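Local atomic coordinates of Iron(III) ABC transporter, periplasmic iron-compound-binding protein (Vibrio cholerae, PDB entry 5GGY), a protein that probably binds ferric siderophores, among them the iron complex of Desferal, in the periplasm and hands them to an ABC transporter for iron uptake. Residues Q135-M140 with G259-L264; A142-L147 with Y266-I271. All coordinates share one frame; numbering follows the deposited sequence.

Interaction 1: Q135-M140 with G259-L264; sequences QKLEAM and GGAMSL
M262 reaches from the 259-264 segment to helix 130-154 and ends among K136, L137 and M140. Its chain bends at chi2 (-59°) and again at chi3, which turns CE toward the backbone: M262 CE lies 3.5 Å from K136 O and 4.0 Å from L137 CD2. M140 meets it from the next turn, its sulfur 3.7 Å from M262 CE. With CG anti to the backbone N (chi1 -169°), M140 extends across before bending at chi3, and its SD comes within 3.2 Å of A261 O and 4.0 Å of L264 CB. This is the dense, buried part, sulfur, methyl and methylene groups between K136 O on one segment and A261 O on the other. L137 CD2 also reaches A261 CB, a looser 4.3 Å. The side toward solvent belongs to partly exposed K136: its CB sits 3.8 Å from M262 SD, while the extended chain runs on to a salt bridge between NZ and E32. Helix 24-32 secures the other segment, E28 and Q29 accepting the backbone N-H groups of G260 and A261. This packs the C-terminal helix against the long helix that links the two lobes, as in the rigid-hinge FhuD-like class of periplasmic binding proteins.

Interaction 2: A142-L147 with Y266-I271; sequences ARFSEL and YSAEAI
A268 and E269 carry the 266-271 side of a nearly parallel helix pair, whose local axes approach to 10.0 Å at an angle of 13°; the long helix 130-154, the interlobe helix of the FhuD-like fold, lies alongside the C-terminal helix. Before these two residues, Y266 and S267 direct their hydroxyls to partners beyond the pair, E32 and S263 O. A268 then points its methyl at the long helix. Its CB meets the edge of the F144 ring, in plane, 3.5 Å from CE1, and lies 3.7 Å from L147 CD1. F144 leaves its helix pointing away from helix 266-271, yet the CD1-CE1 edge of its ring comes back to A268; Y184 and Q188 also pack against F144. L147 CD1 rests against the A268 carbonyl, 3.5 Å from O. Next comes E269, whose CG is 3.7 Å from L147 CD1 and whose chain extends toward R143. The carboxylate stands almost perpendicular to the guanidinium (85°), and OE2 lies at the guanidinium edge, 2.5 Å from R143 NE; a separation this short is doubtful in detail, but the pairing is a salt bridge. R143 gets there through a bend at chi2 (55°), and its NH1 bonds to E146 OE1 at 3.0 Å, so the arginine bridges two glutamates. Over the centre of the guanidinium lies L147 CD2, 3.5 Å above the plane.

Both contacts join helix 130-154 to the C-terminal part of the chain, interaction 1 at the N-terminal part of helix 262-276 and interaction 2 farther along it, with centres about 10 Å apart. They meet directly, L264 O lying 3.6 Å from F144 CE1. Interaction 1 is the more deeply buried, K136 being its one partly exposed member, whereas interaction 2 has a buried apolar half and a more open charged half. Their chemistry differs accordingly. Sulfur and methyl packing carries 135-140 with 259-264, whose charged member pairs with a third helix. In 142-147 with 266-271, apolar packing of F144, L147 and A268 is bordered by a charged network on partly exposed and exposed residues.

Interaction 1: Q135-M140 with G259-L264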
ATOM      1  N   GLN A 135      -1.791   8.490   4.887  1.00 37.02           N
ATOM      2  CA  GLN A 135      -1.923   9.502   3.846  1.00 32.88           C
ATOM      3  C   GLN A 135      -0.725   9.483   2.896  1.00 33.32           C
ATOM      4  O   GLN A 135      -0.871   9.732   1.700  1.00 38.89           O
ATOM      5  CB  GLN A 135      -2.097  10.890   4.480  1.00 35.80           C
ATOM      6  CG  GLN A 135      -0.969  11.883   4.217  1.00 53.52           C
ATOM      7  CD  GLN A 135      -1.102  12.586   2.878  1.00 64.81           C
ATOM      8  OE1 GLN A 135      -2.210  12.865   2.416  1.00 70.78           O
ATOM      9  NE2 GLN A 135       0.030  12.867   2.242  1.00 62.21           N
ATOM     10  N   LYS A 136       0.455   9.172   3.424  1.00 28.66           N
ATOM     11  CA  LYS A 136       1.665   9.174   2.609  1.00 28.98           C
ATOM     12  C   LYS A 136       1.800   7.891   1.795  1.00 29.17           C
ATOM     13  O   LYS A 136       2.339   7.905   0.689  1.00 36.80           O
ATOM     14  CB  LYS A 136       2.901   9.380   3.484  1.00 19.48           C
ATOM     15  CG  LYS A 136       3.024  10.791   4.024  1.00 19.88           C
ATOM     16  CD  LYS A 136       4.465  11.145   4.325  1.00 20.71           C
ATOM     17  CE  LYS A 136       4.622  12.630   4.595  1.00 22.23           C
ATOM     18  NZ  LYS A 136       6.053  13.014   4.748  1.00 24.49           N
ATOM     19  N   LEU A 137       1.305   6.788   2.346  1.00 20.35           N
ATOM     20  CA  LEU A 137       1.292   5.517   1.633  1.00 23.43           C
ATOM     21  C   LEU A 137       0.256   5.533   0.517  1.00 31.33           C
ATOM     22  O   LEU A 137       0.508   5.038  -0.581  1.00 26.34           O
ATOM     23  CB  LEU A 137       1.015   4.364   2.598  1.00 18.26           C
ATOM     24  CG  LEU A 137       2.158   4.012   3.549  1.00 21.85           C
ATOM     25  CD1 LEU A 137       1.707   2.974   4.559  1.00 15.83           C
ATOM     26  CD2 LEU A 137       3.361   3.516   2.762  1.00 14.84           C
ATOM     27  N   GLU A 138      -0.911   6.101   0.812  1.00 33.54           N
ATOM     28  CA  GLU A 138      -1.978   6.231  -0.173  1.00 21.22           C
ATOM     29  C   GLU A 138      -1.530   7.096  -1.343  1.00 21.25           C
ATOM     30  O   GLU A 138      -1.773   6.763  -2.503  1.00 40.17           O
ATOM     31  CB  GLU A 138      -3.236   6.825   0.465  1.00 22.48           C
ATOM     32  CG  GLU A 138      -3.987   5.876   1.381  1.00 24.47           C
ATOM     33  CD  GLU A 138      -5.068   6.576   2.183  1.00 36.17           C
ATOM     34  OE1 GLU A 138      -5.209   7.808   2.041  1.00 46.53           O
ATOM     35  OE2 GLU A 138      -5.773   5.896   2.957  1.00 32.21           O
ATOM     36  N   ALA A 139      -0.877   8.208  -1.025  1.00 19.61           N
ATOM     37  CA  ALA A 139      -0.357   9.111  -2.043  1.00 19.71           C
ATOM     38  C   ALA A 139       0.738   8.431  -2.854  1.00 30.71           C
ATOM     39  O   ALA A 139       0.898   8.695  -4.044  1.00 30.58           O
ATOM     40  CB  ALA A 139       0.169  10.386  -1.406  1.00 19.50           C
ATOM     41  N   MET A 140       1.484   7.551  -2.197  1.00 29.17           N
ATOM     42  CA  MET A 140       2.566   6.819  -2.841  1.00 28.01           C
ATOM     43  C   MET A 140       2.039   5.842  -3.891  1.00 30.95           C
ATOM     44  O   MET A 140       2.528   5.811  -5.022  1.00 21.28           O
ATOM     45  CB  MET A 140       3.394   6.069  -1.796  1.00 30.43           C
ATOM     46  CG  MET A 140       4.692   5.498  -2.335  1.00 30.48           C
ATOM     47  SD  MET A 140       5.681   4.662  -1.084  1.00 35.15           S
ATOM     48  CE  MET A 140       4.697   3.197  -0.792  1.00 18.10           C
ATOM     49  N   GLY A 259      16.626   2.797   2.034  1.00 20.35           N
ATOM     50  CA  GLY A 259      15.874   3.687   2.898  1.00 22.56           C
ATOM     51  C   GLY A 259      14.557   3.121   3.396  1.00 14.92           C
ATOM     52  O   GLY A 259      14.388   1.906   3.504  1.00 14.48           O
ATOM     53  N   GLY A 260      13.620   4.015   3.699  1.00 17.44           N
ATOM     54  CA  GLY A 260      12.333   3.626   4.247  1.00 14.72           C
ATOM     55  C   GLY A 260      11.215   3.561   3.225  1.00 17.48           C
ATOM     56  O   GLY A 260      11.453   3.348   2.035  1.00 15.10           O
ATOM     57  N   ALA A 261       9.988   3.754   3.700  1.00 27.50           N
ATOM     58  CA  ALA A 261       8.795   3.636   2.865  1.00 22.83           C
ATOM     59  C   ALA A 261       8.738   4.686   1.762  1.00 23.22           C
ATOM     60  O   ALA A 261       8.392   4.377   0.624  1.00 25.83           O
ATOM     61  CB  ALA A 261       7.541   3.722   3.724  1.00 26.07           C
ATOM     62  N   MET A 262       9.071   5.927   2.098  1.00 18.72           N
ATOM     63  CA  MET A 262       8.935   7.025   1.148  1.00 22.27           C
ATOM     64  C   MET A 262      10.083   7.070   0.145  1.00 22.18           C
ATOM     65  O   MET A 262       9.989   7.752  -0.878  1.00 25.51           O
ATOM     66  CB  MET A 262       8.822   8.361   1.888  1.00 29.77           C
ATOM     67  CG  MET A 262       7.496   8.552   2.624  1.00 31.32           C
ATOM     68  SD  MET A 262       6.042   8.476   1.556  1.00 25.07           S
ATOM     69  CE  MET A 262       5.414   6.846   1.948  1.00 16.60           C
ATOM     70  N   SER A 263      11.157   6.338   0.434  1.00 21.94           N
ATOM     71  CA  SER A 263      12.263   6.206  -0.509  1.00 22.56           C
ATOM     72  C   SER A 263      11.801   5.438  -1.742  1.00 18.89           C
ATOM     73  O   SER A 263      12.389   5.555  -2.814  1.00 23.76           O
ATOM     74  CB  SER A 263      13.458   5.502   0.137  1.00 16.57           C
ATOM     75  OG  SER A 263      13.187   4.125   0.337  1.00 20.75           O
ATOM     76  N   LEU A 264      10.747   4.645  -1.573  1.00 21.55           N
ATOM     77  CA  LEU A 264      10.140   3.916  -2.679  1.00 31.48           C
ATOM     78  C   LEU A 264       9.475   4.889  -3.647  1.00 24.61           C
ATOM     79  O   LEU A 264       9.554   4.723  -4.865  1.00 31.33           O
ATOM     80  CB  LEU A 264       9.119   2.901  -2.158  1.00 35.34           C
ATOM     81  CG  LEU A 264       9.625   1.922  -1.095  1.00 27.94           C
ATOM     82  CD1 LEU A 264       8.478   1.087  -0.547  1.00 17.66           C
ATOM     83  CD2 LEU A 264      10.722   1.033  -1.658  1.00 16.34           C
TER

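Interaction 2: A142-L147 with Y266-I271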
ATOM      1  N   ALA A 142      -0.784   5.913  -5.344  1.00 45.15           N
ATOM      2  CA  ALA A 142      -1.392   6.702  -6.405  1.00 39.17           C
ATOM      3  C   ALA A 142      -0.310   7.265  -7.322  1.00 43.65           C
ATOM      4  O   ALA A 142      -0.462   7.276  -8.544  1.00 55.49           O
ATOM      5  CB  ALA A 142      -2.239   7.822  -5.821  1.00 30.34           C
ATOM      6  N   ARG A 143       0.782   7.724  -6.717  1.00 37.94           N
ATOM      7  CA  ARG A 143       1.924   8.249  -7.458  1.00 34.58           C
ATOM      8  C   ARG A 143       2.527   7.181  -8.364  1.00 32.03           C
ATOM      9  O   ARG A 143       2.942   7.477  -9.486  1.00 30.92           O
ATOM     10  CB  ARG A 143       2.984   8.782  -6.493  1.00 25.71           C
ATOM     11  CG  ARG A 143       4.178   9.430  -7.169  1.00 25.99           C
ATOM     12  CD  ARG A 143       3.737  10.537  -8.109  1.00 34.06           C
ATOM     13  NE  ARG A 143       4.868  11.299  -8.630  1.00 39.55           N
ATOM     14  CZ  ARG A 143       4.779  12.177  -9.624  1.00 38.79           C
ATOM     15  NH1 ARG A 143       3.612  12.394 -10.212  1.00 35.34           N
ATOM     16  NH2 ARG A 143       5.856  12.830 -10.034  1.00 39.13           N
ATOM     17  N   PHE A 144       2.569   5.944  -7.872  1.00 32.79           N
ATOM     18  CA  PHE A 144       3.077   4.810  -8.646  1.00 32.70           C
ATOM     19  C   PHE A 144       2.301   4.645  -9.947  1.00 37.39           C
ATOM     20  O   PHE A 144       2.882   4.422 -11.009  1.00 36.69           O
ATOM     21  CB  PHE A 144       2.994   3.516  -7.833  1.00 31.16           C
ATOM     22  CG  PHE A 144       4.001   3.425  -6.721  1.00 30.83           C
ATOM     23  CD1 PHE A 144       5.253   4.001  -6.850  1.00 32.50           C
ATOM     24  CD2 PHE A 144       3.691   2.761  -5.547  1.00 25.51           C
ATOM     25  CE1 PHE A 144       6.174   3.916  -5.829  1.00 32.28           C
ATOM     26  CE2 PHE A 144       4.610   2.669  -4.523  1.00 24.37           C
ATOM     27  CZ  PHE A 144       5.855   3.246  -4.663  1.00 26.23           C
ATOM     28  N   SER A 145       0.981   4.764  -9.850  1.00 34.10           N
ATOM     29  CA  SER A 145       0.097   4.602 -10.999  1.00 38.27           C
ATOM     30  C   SER A 145       0.274   5.730 -12.007  1.00 39.61           C
ATOM     31  O   SER A 145       0.248   5.500 -13.215  1.00 37.44           O
ATOM     32  CB  SER A 145      -1.367   4.537 -10.549  1.00 40.13           C
ATOM     33  OG  SER A 145      -1.588   3.446  -9.671  1.00 45.75           O
ATOM     34  N   GLU A 146       0.450   6.949 -11.506  1.00 43.18           N
ATOM     35  CA  GLU A 146       0.665   8.107 -12.369  1.00 42.81           C
ATOM     36  C   GLU A 146       1.944   7.948 -13.180  1.00 40.46           C
ATOM     37  O   GLU A 146       1.956   8.172 -14.391  1.00 32.40           O
ATOM     38  CB  GLU A 146       0.728   9.398 -11.545  1.00 38.62           C
ATOM     39  CG  GLU A 146      -0.503   9.668 -10.697  1.00 43.60           C
ATOM     40  CD  GLU A 146      -0.349  10.907  -9.835  1.00 51.41           C
ATOM     41  OE1 GLU A 146       0.682  11.599  -9.971  1.00 65.96           O
ATOM     42  OE2 GLU A 146      -1.254  11.187  -9.020  1.00 54.26           O
ATOM     43  N   LEU A 147       3.020   7.558 -12.503  1.00 43.27           N
ATOM     44  CA  LEU A 147       4.316   7.386 -13.150  1.00 37.99           C
ATOM     45  C   LEU A 147       4.291   6.230 -14.142  1.00 34.98           C
ATOM     46  O   LEU A 147       4.906   6.300 -15.205  1.00 39.73           O
ATOM     47  CB  LEU A 147       5.405   7.155 -12.106  1.00 34.16           C
ATOM     48  CG  LEU A 147       5.587   8.261 -11.067  1.00 36.19           C
ATOM     49  CD1 LEU A 147       6.590   7.829 -10.016  1.00 22.06           C
ATOM     50  CD2 LEU A 147       6.017   9.558 -11.733  1.00 32.54           C
ATOM     51  N   TYR A 266      10.260   8.178  -3.908  1.00 30.08           N
ATOM     52  CA  TYR A 266      11.326   8.996  -4.479  1.00 26.08           C
ATOM     53  C   TYR A 266      12.062   8.247  -5.580  1.00 30.38           C
ATOM     54  O   TYR A 266      12.357   8.808  -6.636  1.00 25.97           O
ATOM     55  CB  TYR A 266      12.312   9.424  -3.391  1.00 28.46           C
ATOM     56  CG  TYR A 266      11.680  10.210  -2.264  1.00 30.26           C
ATOM     57  CD1 TYR A 266      12.073  10.013  -0.947  1.00 31.81           C
ATOM     58  CD2 TYR A 266      10.695  11.155  -2.517  1.00 25.80           C
ATOM     59  CE1 TYR A 266      11.503  10.728   0.085  1.00 27.87           C
ATOM     60  CE2 TYR A 266      10.117  11.879  -1.489  1.00 20.56           C
ATOM     61  CZ  TYR A 266      10.526  11.660  -0.191  1.00 21.61           C
ATOM     62  OH  TYR A 266       9.954  12.378   0.833  1.00 32.88           O
ATOM     63  N   SER A 267      12.356   6.975  -5.326  1.00 30.89           N
ATOM     64  CA  SER A 267      13.011   6.132  -6.317  1.00 18.87           C
ATOM     65  C   SER A 267      12.167   6.035  -7.583  1.00 14.99           C
ATOM     66  O   SER A 267      12.680   6.164  -8.695  1.00 30.35           O
ATOM     67  CB  SER A 267      13.268   4.730  -5.756  1.00 21.30           C
ATOM     68  OG  SER A 267      14.125   4.762  -4.628  1.00 28.43           O
ATOM     69  N   ALA A 268      10.869   5.815  -7.399  1.00 15.39           N
ATOM     70  CA  ALA A 268       9.938   5.676  -8.513  1.00 24.23           C
ATOM     71  C   ALA A 268       9.914   6.915  -9.399  1.00 20.17           C
ATOM     72  O   ALA A 268       9.880   6.804 -10.623  1.00 29.21           O
ATOM     73  CB  ALA A 268       8.544   5.374  -7.996  1.00 16.58           C
ATOM     74  N   GLU A 269       9.933   8.089  -8.773  1.00 21.45           N
ATOM     75  CA  GLU A 269       9.898   9.354  -9.500  1.00 26.91           C
ATOM     76  C   GLU A 269      11.221   9.637 -10.207  1.00 28.55           C
ATOM     77  O   GLU A 269      11.238  10.106 -11.346  1.00 31.57           O
ATOM     78  CB  GLU A 269       9.550  10.504  -8.550  1.00 33.44           C
ATOM     79  CG  GLU A 269       8.151  10.409  -7.953  1.00 51.46           C
ATOM     80  CD  GLU A 269       7.803  11.598  -7.079  1.00 55.93           C
ATOM     81  OE1 GLU A 269       8.711  12.124  -6.403  1.00 58.12           O
ATOM     82  OE2 GLU A 269       6.623  12.008  -7.071  1.00 54.22           O
ATOM     83  N   ALA A 270      12.326   9.348  -9.526  1.00 21.32           N
ATOM     84  CA  ALA A 270      13.654   9.597 -10.076  1.00 22.03           C
ATOM     85  C   ALA A 270      13.954   8.636 -11.217  1.00 24.70           C
ATOM     86  O   ALA A 270      14.511   9.027 -12.243  1.00 26.58           O
ATOM     87  CB  ALA A 270      14.706   9.479  -8.989  1.00 22.04           C
ATOM     88  N   ILE A 271      13.578   7.375 -11.030  1.00 18.02           N
ATOM     89  CA  ILE A 271      13.751   6.357 -12.059  1.00 24.38           C
ATOM     90  C   ILE A 271      12.898   6.676 -13.285  1.00 33.21           C
ATOM     91  O   ILE A 271      13.379   6.599 -14.416  1.00 36.71           O
ATOM     92  CB  ILE A 271      13.398   4.953 -11.522  1.00 25.62           C
ATOM     93  CG1 ILE A 271      14.523   4.437 -10.617  1.00 30.80           C
ATOM     94  CG2 ILE A 271      13.142   3.982 -12.663  1.00 21.53           C
ATOM     95  CD1 ILE A 271      14.222   3.106  -9.955  1.00 21.69           C
TER